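Local structure of WYL1 (Ruminococcus sp., 6OAW) at residues B[88-93]-B[151-156]; B[212-217]-B[253-258]; B[219-224]-B[243-248]. The protein serves as an accessory protein of the Type VI-D CRISPR-Cas system with a modulatory role, probably acting on its RNA-guided effector. All blocks are in the same frame, centred on the assembly; numbering follows the deposited sequence.

Overall arrangement
Contact 1 closes first along the chain, within the helix-rich N-terminal part, where it joins the loop before helix 92-96 to helix 151-156. Contacts 2 and 3 follow in the antiparallel sheet that probably forms the core of the WYL domain, with contact 3 nested inside the loop closed by contact 2. Their centres lie about 8 Å apart, and a backbone bond between Lys253 and Ser243 joins them. Contact 1 sits across the chain's centre from both, its centre about 39 Å from that of contact 2 and about 42 Å from that of contact 3. Two separate parts are thus sampled: a loop against a helix in one, strands of one sheet and the loops between them in the other.

Contact 1: residues B[88-93]-B[151-156]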
ATOM      1  N   ASN B  88       9.118  11.164  -5.687  1.00 41.09           N
ATOM      2  CA  ASN B  88       8.710  12.539  -5.332  1.00 42.64           C
ATOM      3  C   ASN B  88       9.904  13.299  -4.738  1.00 43.79           C
ATOM      4  O   ASN B  88       9.927  14.501  -4.939  1.00 46.38           O
ATOM      5  CB  ASN B  88       7.486  12.502  -4.430  1.00 44.02           C
ATOM      6  CG  ASN B  88       6.277  11.989  -5.176  1.00 47.46           C
ATOM      7  OD1 ASN B  88       6.105  12.291  -6.358  1.00 53.35           O
ATOM      8  ND2 ASN B  88       5.448  11.200  -4.513  1.00 46.68           N
ATOM      9  N   ALA B  89      10.888  12.634  -4.118  1.00 43.41           N
ATOM     10  CA  ALA B  89      12.066  13.299  -3.507  1.00 44.11           C
ATOM     11  C   ALA B  89      13.010  13.844  -4.581  1.00 42.95           C
ATOM     12  O   ALA B  89      13.749  14.805  -4.269  1.00 41.62           O
ATOM     13  CB  ALA B  89      12.813  12.370  -2.591  1.00 45.48           C
ATOM     14  N   PHE B  90      13.026  13.230  -5.765  1.00 41.38           N
ATOM     15  CA  PHE B  90      13.787  13.736  -6.933  1.00 43.30           C
ATOM     16  C   PHE B  90      12.903  14.742  -7.688  1.00 42.94           C
ATOM     17  O   PHE B  90      11.698  14.530  -7.821  1.00 40.59           O
ATOM     18  CB  PHE B  90      14.316  12.585  -7.792  1.00 43.51           C
ATOM     19  CG  PHE B  90      15.486  11.888  -7.145  1.00 46.12           C
ATOM     20  CD1 PHE B  90      16.775  12.412  -7.228  1.00 47.10           C
ATOM     21  CD2 PHE B  90      15.287  10.746  -6.371  1.00 44.84           C
ATOM     22  CE1 PHE B  90      17.845  11.770  -6.615  1.00 48.09           C
ATOM     23  CE2 PHE B  90      16.354  10.115  -5.758  1.00 45.61           C
ATOM     24  CZ  PHE B  90      17.626  10.616  -5.887  1.00 46.57           C
ATOM     25  N   VAL B  91      13.522  15.814  -8.165  1.00 44.07           N
ATOM     26  CA  VAL B  91      12.812  17.067  -8.549  1.00 44.62           C
ATOM     27  C   VAL B  91      13.031  17.337 -10.042  1.00 45.28           C
ATOM     28  O   VAL B  91      12.084  17.783 -10.667  1.00 45.34           O
ATOM     29  CB  VAL B  91      13.222  18.270  -7.676  1.00 45.30           C
ATOM     30  CG1 VAL B  91      12.287  19.441  -7.900  1.00 45.18           C
ATOM     31  CG2 VAL B  91      13.256  17.940  -6.190  1.00 45.27           C
ATOM     32  N   GLU B  92      14.211  17.057 -10.596  1.00 46.00           N
ATOM     33  CA  GLU B  92      14.504  17.238 -12.043  1.00 47.87           C
ATOM     34  C   GLU B  92      13.336  16.730 -12.916  1.00 46.05           C
ATOM     35  O   GLU B  92      12.849  17.489 -13.754  1.00 44.68           O
ATOM     36  CB  GLU B  92      15.808  16.540 -12.397  1.00 52.00           C
ATOM     37  CG  GLU B  92      16.142  16.592 -13.880  1.00 55.76           C
ATOM     38  CD  GLU B  92      17.107  17.667 -14.271  1.00 60.48           C
ATOM     39  OE1 GLU B  92      16.640  18.711 -14.810  1.00 64.15           O
ATOM     40  OE2 GLU B  92      18.320  17.450 -14.041  1.00 66.38           O
ATOM     41  N   TRP B  93      12.886  15.492 -12.729  1.00 44.49           N
ATOM     42  CA  TRP B  93      11.817  14.928 -13.583  1.00 42.80           C
ATOM     43  C   TRP B  93      10.554  15.775 -13.430  1.00 42.51           C
ATOM     44  O   TRP B  93       9.790  15.857 -14.414  1.00 39.73           O
ATOM     45  CB  TRP B  93      11.550  13.443 -13.315  1.00 41.04           C
ATOM     46  CG  TRP B  93      10.865  13.139 -12.024  1.00 41.07           C
ATOM     47  CD1 TRP B  93      11.471  12.834 -10.838  1.00 42.20           C
ATOM     48  CD2 TRP B  93       9.451  12.986 -11.801  1.00 41.57           C
ATOM     49  NE1 TRP B  93      10.529  12.572  -9.882  1.00 42.37           N
ATOM     50  CE2 TRP B  93       9.283  12.641 -10.445  1.00 41.02           C
ATOM     51  CE3 TRP B  93       8.308  13.086 -12.613  1.00 41.78           C
ATOM     52  CZ2 TRP B  93       8.024  12.422  -9.886  1.00 42.08           C
ATOM     53  CZ3 TRP B  93       7.058  12.889 -12.058  1.00 41.57           C
ATOM     54  CH2 TRP B  93       6.918  12.563 -10.707  1.00 41.52           C
ATOM     55  N   TYR B 151      20.478  20.424  -9.441  1.00 56.67           N
ATOM     56  CA  TYR B 151      20.135  21.865  -9.356  1.00 58.84           C
ATOM     57  C   TYR B 151      18.872  22.060  -8.498  1.00 56.52           C
ATOM     58  O   TYR B 151      18.906  22.817  -7.529  1.00 55.53           O
ATOM     59  CB  TYR B 151      19.997  22.439 -10.772  1.00 61.62           C
ATOM     60  CG  TYR B 151      19.706  23.919 -10.844  1.00 63.11           C
ATOM     61  CD1 TYR B 151      20.635  24.869 -10.444  1.00 65.67           C
ATOM     62  CD2 TYR B 151      18.483  24.362 -11.326  1.00 63.04           C
ATOM     63  CE1 TYR B 151      20.339  26.221 -10.497  1.00 67.16           C
ATOM     64  CE2 TYR B 151      18.171  25.705 -11.389  1.00 64.32           C
ATOM     65  CZ  TYR B 151      19.104  26.637 -10.975  1.00 66.72           C
ATOM     66  OH  TYR B 151      18.763  27.956 -11.030  1.00 70.55           O
ATOM     67  N   TYR B 152      17.771  21.395  -8.848  1.00 54.30           N
ATOM     68  CA  TYR B 152      16.441  21.641  -8.238  1.00 52.44           C
ATOM     69  C   TYR B 152      16.369  21.006  -6.846  1.00 51.77           C
ATOM     70  O   TYR B 152      15.660  21.546  -5.987  1.00 49.58           O
ATOM     71  CB  TYR B 152      15.330  21.157  -9.169  1.00 50.52           C
ATOM     72  CG  TYR B 152      15.275  21.932 -10.457  1.00 50.69           C
ATOM     73  CD1 TYR B 152      14.824  23.241 -10.490  1.00 52.35           C
ATOM     74  CD2 TYR B 152      15.714  21.366 -11.640  1.00 51.55           C
ATOM     75  CE1 TYR B 152      14.787  23.965 -11.678  1.00 52.45           C
ATOM     76  CE2 TYR B 152      15.712  22.080 -12.826  1.00 51.78           C
ATOM     77  CZ  TYR B 152      15.242  23.381 -12.852  1.00 52.95           C
ATOM     78  OH  TYR B 152      15.232  24.029 -14.060  1.00 54.41           O
ATOM     79  N   GLU B 153      17.068  19.892  -6.624  1.00 51.64           N
ATOM     80  CA  GLU B 153      17.117  19.227  -5.299  1.00 52.24           C
ATOM     81  C   GLU B 153      17.807  20.170  -4.301  1.00 52.73           C
ATOM     82  O   GLU B 153      17.297  20.344  -3.182  1.00 53.14           O
ATOM     83  CB  GLU B 153      17.799  17.861  -5.429  1.00 53.14           C
ATOM     84  CG  GLU B 153      16.952  16.840  -6.176  1.00 51.26           C
ATOM     85  CD  GLU B 153      17.018  16.881  -7.700  1.00 52.05           C
ATOM     86  OE1 GLU B 153      17.887  17.611  -8.225  1.00 53.71           O
ATOM     87  OE2 GLU B 153      16.210  16.158  -8.374  1.00 49.85           O
ATOM     88  N   ASN B 154      18.893  20.806  -4.713  1.00 54.64           N
ATOM     89  CA  ASN B 154      19.655  21.781  -3.876  1.00 58.43           C
ATOM     90  C   ASN B 154      18.722  22.910  -3.400  1.00 59.49           C
ATOM     91  O   ASN B 154      18.845  23.333  -2.229  1.00 58.89           O
ATOM     92  CB  ASN B 154      20.892  22.297  -4.616  1.00 58.62           C
ATOM     93  CG  ASN B 154      22.063  21.349  -4.491  1.00 59.05           C
ATOM     94  OD1 ASN B 154      22.580  21.165  -3.401  1.00 60.05           O
ATOM     95  ND2 ASN B 154      22.474  20.732  -5.586  1.00 57.58           N
ATOM     96  N   LYS B 155      17.799  23.348  -4.256  1.00 58.36           N
ATOM     97  CA  LYS B 155      16.844  24.441  -3.950  1.00 60.05           C
ATOM     98  C   LYS B 155      15.731  23.919  -3.040  1.00 56.59           C
ATOM     99  O   LYS B 155      15.446  24.566  -2.024  1.00 56.51           O
ATOM    100  CB  LYS B 155      16.254  25.027  -5.236  1.00 62.13           C
ATOM    101  CG  LYS B 155      17.156  25.990  -6.010  1.00 64.74           C
ATOM    102  CD  LYS B 155      16.448  26.519  -7.253  1.00 66.15           C
ATOM    103  CE  LYS B 155      17.355  27.273  -8.203  1.00 69.35           C
ATOM    104  NZ  LYS B 155      17.013  28.709  -8.240  1.00 71.55           N
ATOM    105  N   VAL B 156      15.142  22.770  -3.372  1.00 54.36           N
ATOM    106  CA  VAL B 156      14.020  22.174  -2.580  1.00 51.73           C
ATOM    107  C   VAL B 156      14.488  21.864  -1.154  1.00 51.31           C
ATOM    108  O   VAL B 156      13.695  22.114  -0.215  1.00 49.98           O
ATOM    109  CB  VAL B 156      13.432  20.933  -3.267  1.00 49.54           C
ATOM    110  CG1 VAL B 156      12.558  20.127  -2.311  1.00 48.69           C
ATOM    111  CG2 VAL B 156      12.618  21.344  -4.507  1.00 48.61           C
TER
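Helix 151-156 meets the loop that runs into helix 92-96 through Glu153, whose carboxylate receives the backbone N-H groups of Val91 and Glu92. The shorter bond joins Val91 N to Glu153 OE2 at 2.7 Å and is nearly straight, with an angle of 165° at the hydrogen. From Glu92 N the same Glu153 OE2 is 3.1 Å away. Both donors come from one face of the carboxylate: Val91 N on the anti side and somewhat out of the plane, Glu92 N from above it. The Glu153 chain is folded at its second torsion (chi2 83°), which turns the carboxylate back to the loop although the side chain starts off alongside it. In this helix-rich N-terminal part, two successive amides at the start of helix 92-96 share one acceptor, and the partial positive charge of that helix start would favour an ionised carboxylate. Beside the polar bonds, Val91 fits both its methyls against the helix. Its CG1 lies 3.7 Å from CB of Tyr152, while CG2 reaches CG2 of Val156 at 3.9 Å. Helix 104-122 continues this apolar layer, with Leu118 against Val91 and Ile115 against Val156. Farther along, Glu92 OE1 comes to the edge of the Tyr152 ring, 4.0 Å from CE2, its carboxylate standing steeply to the ring plane at 77°. The Phe90 ring packs edge-to-face with Phe63 and Phe164, with Glu153 OE2 at its edge, 4.0 Å from CD1.

Contact 2: residues B[212-217]-B[253-258]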
ATOM      1  N   ASN B 212      17.993 -18.699 -11.419  1.00 54.15           N
ATOM      2  CA  ASN B 212      17.642 -19.720 -10.393  1.00 55.97           C
ATOM      3  C   ASN B 212      16.124 -19.641 -10.205  1.00 52.80           C
ATOM      4  O   ASN B 212      15.611 -19.980  -9.127  1.00 51.67           O
ATOM      5  CB  ASN B 212      18.463 -19.557  -9.108  1.00 58.31           C
ATOM      6  CG  ASN B 212      18.286 -18.213  -8.438  1.00 57.51           C
ATOM      7  OD1 ASN B 212      17.568 -17.352  -8.933  1.00 57.04           O
ATOM      8  ND2 ASN B 212      18.937 -18.031  -7.304  1.00 60.12           N
HETATM    9  N   MSE B 213      15.420 -19.189 -11.241  1.00 51.31           N
HETATM   10  CA  MSE B 213      13.929 -19.172 -11.273  1.00 50.51           C
HETATM   11  C   MSE B 213      13.376 -20.606 -11.225  1.00 52.06           C
HETATM   12  O   MSE B 213      12.394 -20.817 -10.491  1.00 50.34           O
HETATM   13  CB  MSE B 213      13.455 -18.462 -12.535  1.00 50.79           C
HETATM   14  CG  MSE B 213      11.971 -18.552 -12.780  1.00 51.97           C
HETATM   15 SE   MSE B 213      11.051 -17.509 -11.405  1.00 53.80          SE
HETATM   16  CE  MSE B 213       9.128 -17.780 -11.745  1.00 53.08           C
ATOM     17  N   TYR B 214      13.950 -21.534 -12.012  1.00 54.00           N
ATOM     18  CA  TYR B 214      13.454 -22.931 -12.180  1.00 56.47           C
ATOM     19  C   TYR B 214      14.526 -23.943 -11.737  1.00 60.46           C
ATOM     20  O   TYR B 214      14.392 -25.130 -12.079  1.00 61.11           O
ATOM     21  CB  TYR B 214      13.001 -23.167 -13.637  1.00 56.50           C
ATOM     22  CG  TYR B 214      11.809 -22.333 -14.042  1.00 54.31           C
ATOM     23  CD1 TYR B 214      10.629 -22.391 -13.308  1.00 53.06           C
ATOM     24  CD2 TYR B 214      11.864 -21.444 -15.115  1.00 54.29           C
ATOM     25  CE1 TYR B 214       9.531 -21.610 -13.630  1.00 51.57           C
ATOM     26  CE2 TYR B 214      10.769 -20.654 -15.456  1.00 51.85           C
ATOM     27  CZ  TYR B 214       9.597 -20.754 -14.717  1.00 51.44           C
ATOM     28  OH  TYR B 214       8.504 -19.988 -14.984  1.00 52.75           O
ATOM     29  N   SER B 215      15.547 -23.491 -10.996  1.00 62.40           N
ATOM     30  CA  SER B 215      16.684 -24.329 -10.528  1.00 66.06           C
ATOM     31  C   SER B 215      17.249 -23.772  -9.211  1.00 68.34           C
ATOM     32  O   SER B 215      17.127 -22.553  -8.989  1.00 65.17           O
ATOM     33  CB  SER B 215      17.743 -24.434 -11.597  1.00 66.02           C
ATOM     34  OG  SER B 215      17.936 -23.195 -12.258  1.00 63.36           O
ATOM     35  N   ARG B 216      17.808 -24.648  -8.359  1.00 73.73           N
ATOM     36  CA  ARG B 216      18.502 -24.265  -7.094  1.00 75.95           C
ATOM     37  C   ARG B 216      19.834 -23.606  -7.465  1.00 76.54           C
ATOM     38  O   ARG B 216      20.090 -22.533  -6.910  1.00 78.85           O
ATOM     39  CB  ARG B 216      18.730 -25.452  -6.147  1.00 80.70           C
ATOM     40  CG  ARG B 216      19.199 -25.055  -4.749  1.00 81.04           C
ATOM     41  N   GLU B 217      20.627 -24.212  -8.365  1.00 77.59           N
ATOM     42  CA  GLU B 217      21.865 -23.587  -8.912  1.00 78.94           C
ATOM     43  C   GLU B 217      21.510 -22.768 -10.170  1.00 76.82           C
ATOM     44  O   GLU B 217      20.628 -23.181 -10.934  1.00 73.96           O
ATOM     45  CB  GLU B 217      22.967 -24.607  -9.206  1.00 83.33           C
ATOM     46  CG  GLU B 217      23.277 -25.586  -8.064  1.00 87.95           C
ATOM     47  CD  GLU B 217      23.971 -25.101  -6.789  1.00 90.04           C
ATOM     48  OE1 GLU B 217      24.220 -23.878  -6.631  1.00 89.71           O
ATOM     49  OE2 GLU B 217      24.259 -25.963  -5.929  1.00 93.99           O
ATOM     50  N   LYS B 253      10.648 -21.090 -26.021  1.00 57.84           N
ATOM     51  CA  LYS B 253       9.218 -21.136 -25.604  1.00 56.40           C
ATOM     52  C   LYS B 253       8.920 -19.946 -24.679  1.00 53.95           C
ATOM     53  O   LYS B 253       9.804 -19.533 -23.890  1.00 53.87           O
ATOM     54  CB  LYS B 253       8.879 -22.450 -24.891  1.00 55.61           C
ATOM     55  N   ALA B 254       7.710 -19.414 -24.773  1.00 53.06           N
ATOM     56  CA  ALA B 254       7.200 -18.337 -23.904  1.00 51.37           C
ATOM     57  C   ALA B 254       7.377 -18.747 -22.437  1.00 50.13           C
ATOM     58  O   ALA B 254       7.146 -19.922 -22.101  1.00 51.83           O
ATOM     59  CB  ALA B 254       5.756 -18.060 -24.202  1.00 52.01           C
ATOM     60  N   ASP B 255       7.784 -17.804 -21.594  1.00 48.15           N
ATOM     61  CA  ASP B 255       7.880 -18.026 -20.133  1.00 46.06           C
ATOM     62  C   ASP B 255       7.821 -16.682 -19.411  1.00 45.60           C
ATOM     63  O   ASP B 255       7.816 -15.606 -20.090  1.00 44.69           O
ATOM     64  CB  ASP B 255       9.137 -18.825 -19.798  1.00 46.23           C
ATOM     65  CG  ASP B 255       8.952 -19.800 -18.658  1.00 46.43           C
ATOM     66  OD1 ASP B 255       8.185 -19.478 -17.719  1.00 45.97           O
ATOM     67  OD2 ASP B 255       9.567 -20.883 -18.719  1.00 47.78           O
ATOM     68  N   SER B 256       7.741 -16.768 -18.079  1.00 45.40           N
ATOM     69  CA  SER B 256       7.731 -15.620 -17.147  1.00 45.32           C
ATOM     70  C   SER B 256       8.728 -15.852 -16.005  1.00 44.78           C
ATOM     71  O   SER B 256       8.466 -16.756 -15.148  1.00 49.54           O
ATOM     72  CB  SER B 256       6.308 -15.401 -16.667  1.00 47.17           C
ATOM     73  OG  SER B 256       6.219 -14.315 -15.751  1.00 46.64           O
ATOM     74  N   TYR B 257       9.796 -15.038 -15.955  1.00 42.46           N
ATOM     75  CA  TYR B 257      10.858 -15.069 -14.928  1.00 41.37           C
ATOM     76  C   TYR B 257      10.706 -13.891 -13.955  1.00 40.47           C
ATOM     77  O   TYR B 257      10.689 -12.738 -14.407  1.00 40.66           O
ATOM     78  CB  TYR B 257      12.244 -15.000 -15.579  1.00 41.88           C
ATOM     79  CG  TYR B 257      12.635 -16.227 -16.339  1.00 43.61           C
ATOM     80  CD1 TYR B 257      12.203 -16.431 -17.636  1.00 44.64           C
ATOM     81  CD2 TYR B 257      13.360 -17.238 -15.725  1.00 44.86           C
ATOM     82  CE1 TYR B 257      12.550 -17.580 -18.337  1.00 46.12           C
ATOM     83  CE2 TYR B 257      13.706 -18.393 -16.404  1.00 46.48           C
ATOM     84  CZ  TYR B 257      13.298 -18.560 -17.709  1.00 46.67           C
ATOM     85  OH  TYR B 257      13.617 -19.702 -18.355  1.00 50.46           O
ATOM     86  N   ARG B 258      10.677 -14.161 -12.652  1.00 40.96           N
ATOM     87  CA  ARG B 258      10.859 -13.103 -11.613  1.00 41.52           C
ATOM     88  C   ARG B 258      12.146 -12.336 -11.944  1.00 41.92           C
ATOM     89  O   ARG B 258      13.197 -12.995 -12.122  1.00 45.66           O
ATOM     90  CB  ARG B 258      10.982 -13.737 -10.222  1.00 42.30           C
ATOM     91  CG  ARG B 258       9.684 -14.327  -9.684  1.00 43.95           C
ATOM     92  CD  ARG B 258       8.898 -13.319  -8.873  1.00 45.13           C
ATOM     93  NE  ARG B 258       9.809 -12.846  -7.845  1.00 46.56           N
ATOM     94  CZ  ARG B 258       9.918 -13.306  -6.616  1.00 48.66           C
ATOM     95  NH1 ARG B 258      10.846 -12.795  -5.819  1.00 49.91           N
ATOM     96  NH2 ARG B 258       9.076 -14.208  -6.155  1.00 50.56           N
TER
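Tyr214, in the loop after strand 205-211, reaches strand 253-258 of the antiparallel sheet that probably belongs to the WYL domain, and gives its hydroxyl hydrogen to Asp255, OH to OD1 at 2.8 Å. The oxygen is met on the syn side, 29° out of the carboxylate plane. The same Tyr214 ring turns an edge toward the face of Tyr257 in an offset edge-to-face pair, with centroids 5.4 Å apart and planes at 67°. Met213, modelled as selenomethionine, is the other half of the contact: its CB approaches Tyr257 CD2 to 3.4 Å. A first torsion of 172° sends the chain away from the backbone N, and a bend at the next carries Met213 SE to within 3.6 Å of Arg258 N. Met213 CG lies over the centre of the Tyr214 ring, 3.5 Å above its plane. Outside this shell, Ser304 OG is hydrogen-bonded to the Tyr214 hydroxyl. The Tyr257 hydroxyl is hydrogen-bonded to Ser243 and also lies very close to Glu245 OE1. The Asp255 carboxylate is itself steadied from its own strand, since the OD1 that takes the tyrosine hydroxyl also accepts Ser256 N at 2.8 Å, through its anti lone pair.

Contact 3: residues B[219-224]-B[243-248]; sequences RRIRLI and SDEKSA
Arg222 of strand 219-230 runs its side chain past Asp244 OD2 at the end of strand 237-243, where the sheet, probably the WYL-domain core, gives way to the loop before strand 253-258, just past the non-hydrogen-bonded pair of Leu223 and Ser243. The aliphatic stem comes first: Arg222 CB lies 3.5 Å from Asp244 OD2. CG keeps a similar distance to that oxygen, and CD is a little farther. A bend at the third torsion (chi3 -71°) then brings Arg222 NE back to Asp244 OD2 at 2.8 Å, the closest point of the salt bridge, with OD2 tilted 21° from the guanidinium plane. At the tip Arg222 NH2 makes a longer, weak bond to Asp244 OD2, 3.3 Å away, while NH1 turns to Glu275 in a second salt bridge; Phe206 adds a cation-pi contact. The main chain of Arg222 joins in at both ends: its N donates to Asp244 OD1 at 3.1 Å and its O accepts Asp244 N. Ser243 OG accepts Glu245 N in an ST turn, and CG2 of Ile221 packs on CG of Glu245 at 3.8 Å. Beyond, Arg219 NH2 forms a salt bridge with Glu245 OE2 at 3.1 Å, the oxygen lying near the plane of the guanidinium and the two planes almost perpendicular (88°).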
ATOM      1  N   ARG B 219      21.458 -21.421 -13.779  1.00 72.04           N
ATOM      2  CA  ARG B 219      21.551 -21.919 -15.185  1.00 71.64           C
ATOM      3  C   ARG B 219      21.795 -20.725 -16.127  1.00 70.01           C
ATOM      4  O   ARG B 219      21.002 -19.762 -16.065  1.00 66.79           O
ATOM      5  CB  ARG B 219      20.247 -22.618 -15.603  1.00 69.98           C
ATOM      6  CG  ARG B 219      20.079 -24.060 -15.141  1.00 71.43           C
ATOM      7  CD  ARG B 219      18.645 -24.535 -15.344  1.00 69.18           C
ATOM      8  NE  ARG B 219      18.406 -25.884 -14.843  1.00 71.23           N
ATOM      9  CZ  ARG B 219      17.213 -26.483 -14.771  1.00 69.62           C
ATOM     10  NH1 ARG B 219      17.119 -27.716 -14.303  1.00 71.87           N
ATOM     11  NH2 ARG B 219      16.120 -25.859 -15.170  1.00 66.71           N
ATOM     12  N   ARG B 220      22.819 -20.787 -16.991  1.00 71.31           N
ATOM     13  CA  ARG B 220      22.992 -19.847 -18.127  1.00 71.52           C
ATOM     14  C   ARG B 220      22.011 -20.249 -19.230  1.00 70.02           C
ATOM     15  O   ARG B 220      22.199 -21.326 -19.826  1.00 72.88           O
ATOM     16  CB  ARG B 220      24.437 -19.845 -18.639  1.00 76.60           C
ATOM     17  CG  ARG B 220      24.694 -18.880 -19.795  1.00 78.48           C
ATOM     18  CD  ARG B 220      26.025 -18.131 -19.737  1.00 81.65           C
ATOM     19  NE  ARG B 220      26.783 -18.058 -20.994  1.00 85.45           N
ATOM     20  CZ  ARG B 220      27.185 -16.936 -21.607  1.00 86.75           C
ATOM     21  NH1 ARG B 220      26.917 -15.738 -21.102  1.00 85.54           N
ATOM     22  NH2 ARG B 220      27.895 -17.026 -22.716  1.00 88.48           N
ATOM     23  N   ILE B 221      20.998 -19.409 -19.471  1.00 66.91           N
ATOM     24  CA  ILE B 221      19.909 -19.627 -20.468  1.00 64.55           C
ATOM     25  C   ILE B 221      19.928 -18.473 -21.474  1.00 64.84           C
ATOM     26  O   ILE B 221      20.671 -17.492 -21.253  1.00 65.08           O
ATOM     27  CB  ILE B 221      18.544 -19.771 -19.772  1.00 60.76           C
ATOM     28  CG1 ILE B 221      18.101 -18.488 -19.071  1.00 58.39           C
ATOM     29  CG2 ILE B 221      18.570 -20.941 -18.809  1.00 61.54           C
ATOM     30  CD1 ILE B 221      16.664 -18.534 -18.573  1.00 55.88           C
ATOM     31  N   ARG B 222      19.145 -18.610 -22.543  1.00 64.52           N
ATOM     32  CA  ARG B 222      18.957 -17.577 -23.589  1.00 64.49           C
ATOM     33  C   ARG B 222      17.533 -17.037 -23.468  1.00 61.88           C
ATOM     34  O   ARG B 222      16.591 -17.852 -23.383  1.00 61.53           O
ATOM     35  CB  ARG B 222      19.266 -18.164 -24.963  1.00 67.15           C
ATOM     36  CG  ARG B 222      20.727 -18.560 -25.127  1.00 70.92           C
ATOM     37  CD  ARG B 222      21.053 -19.003 -26.537  1.00 73.53           C
ATOM     38  NE  ARG B 222      20.437 -20.293 -26.787  1.00 74.04           N
ATOM     39  CZ  ARG B 222      20.098 -20.756 -27.989  1.00 76.53           C
ATOM     40  NH1 ARG B 222      20.287 -20.026 -29.076  1.00 77.81           N
ATOM     41  NH2 ARG B 222      19.547 -21.951 -28.096  1.00 77.04           N
ATOM     42  N   LEU B 223      17.402 -15.708 -23.393  1.00 60.64           N
ATOM     43  CA  LEU B 223      16.105 -15.000 -23.293  1.00 57.33           C
ATOM     44  C   LEU B 223      15.920 -14.115 -24.515  1.00 57.20           C
ATOM     45  O   LEU B 223      16.877 -13.445 -24.906  1.00 58.10           O
ATOM     46  CB  LEU B 223      16.093 -14.115 -22.053  1.00 56.39           C
ATOM     47  CG  LEU B 223      16.300 -14.827 -20.723  1.00 55.99           C
ATOM     48  CD1 LEU B 223      16.342 -13.802 -19.606  1.00 54.65           C
ATOM     49  CD2 LEU B 223      15.204 -15.850 -20.475  1.00 55.06           C
ATOM     50  N   ILE B 224      14.698 -14.087 -25.041  1.00 57.25           N
ATOM     51  CA  ILE B 224      14.203 -13.049 -25.986  1.00 58.23           C
ATOM     52  C   ILE B 224      13.159 -12.250 -25.218  1.00 56.25           C
ATOM     53  O   ILE B 224      12.022 -12.696 -25.093  1.00 56.06           O
ATOM     54  CB  ILE B 224      13.641 -13.670 -27.280  1.00 60.08           C
ATOM     55  CG1 ILE B 224      14.619 -14.665 -27.919  1.00 61.91           C
ATOM     56  CG2 ILE B 224      13.260 -12.551 -28.249  1.00 61.77           C
ATOM     57  CD1 ILE B 224      14.039 -15.454 -29.070  1.00 63.29           C
ATOM     58  N   SER B 243      12.188 -18.236 -23.814  1.00 54.89           N
ATOM     59  CA  SER B 243      13.379 -18.832 -23.164  1.00 55.77           C
ATOM     60  C   SER B 243      13.640 -20.240 -23.712  1.00 58.02           C
ATOM     61  O   SER B 243      12.675 -20.900 -24.148  1.00 57.58           O
ATOM     62  CB  SER B 243      13.197 -18.848 -21.700  1.00 53.98           C
ATOM     63  OG  SER B 243      14.208 -19.627 -21.079  1.00 53.88           O
ATOM     64  N   ASP B 244      14.906 -20.662 -23.695  1.00 59.77           N
ATOM     65  CA  ASP B 244      15.346 -22.003 -24.155  1.00 62.90           C
ATOM     66  C   ASP B 244      15.572 -22.905 -22.934  1.00 62.29           C
ATOM     67  O   ASP B 244      16.124 -23.987 -23.099  1.00 66.18           O
ATOM     68  CB  ASP B 244      16.591 -21.875 -25.037  1.00 65.40           C
ATOM     69  CG  ASP B 244      17.867 -21.603 -24.252  1.00 66.27           C
ATOM     70  OD1 ASP B 244      17.761 -21.383 -23.028  1.00 63.37           O
ATOM     71  OD2 ASP B 244      18.960 -21.659 -24.856  1.00 68.50           O
ATOM     72  N   GLU B 245      15.151 -22.490 -21.741  1.00 59.71           N
ATOM     73  CA  GLU B 245      15.431 -23.246 -20.498  1.00 59.14           C
ATOM     74  C   GLU B 245      14.672 -24.577 -20.536  1.00 58.85           C
ATOM     75  O   GLU B 245      15.304 -25.608 -20.234  1.00 59.57           O
ATOM     76  CB  GLU B 245      15.076 -22.440 -19.250  1.00 56.53           C
ATOM     77  CG  GLU B 245      15.573 -23.093 -17.973  1.00 58.23           C
ATOM     78  CD  GLU B 245      15.296 -22.319 -16.695  1.00 56.40           C
ATOM     79  OE1 GLU B 245      14.701 -21.231 -16.783  1.00 53.89           O
ATOM     80  OE2 GLU B 245      15.680 -22.825 -15.619  1.00 56.90           O
ATOM     81  N   LYS B 246      13.384 -24.551 -20.869  1.00 57.05           N
ATOM     82  CA  LYS B 246      12.444 -25.689 -20.653  1.00 58.31           C
ATOM     83  C   LYS B 246      12.828 -26.877 -21.561  1.00 60.55           C
ATOM     84  O   LYS B 246      12.580 -28.033 -21.168  1.00 60.22           O
ATOM     85  CB  LYS B 246      10.996 -25.227 -20.861  1.00 57.60           C
ATOM     86  N   SER B 247      13.424 -26.607 -22.723  1.00 61.79           N
ATOM     87  CA  SER B 247      13.900 -27.628 -23.690  1.00 65.86           C
ATOM     88  C   SER B 247      15.414 -27.813 -23.527  1.00 68.56           C
ATOM     89  O   SER B 247      16.008 -28.550 -24.322  1.00 70.83           O
ATOM     90  CB  SER B 247      13.546 -27.231 -25.086  1.00 64.95           C
ATOM     91  OG  SER B 247      14.217 -26.029 -25.397  1.00 64.25           O
ATOM     92  N   ALA B 248      16.021 -27.134 -22.551  1.00 68.26           N
ATOM     93  CA  ALA B 248      17.464 -27.246 -22.216  1.00 71.08           C
ATOM     94  C   ALA B 248      18.314 -26.878 -23.438  1.00 71.91           C
ATOM     95  O   ALA B 248      19.117 -27.717 -23.856  1.00 74.99           O
ATOM     96  CB  ALA B 248      17.779 -28.650 -21.729  1.00 74.38           C
TER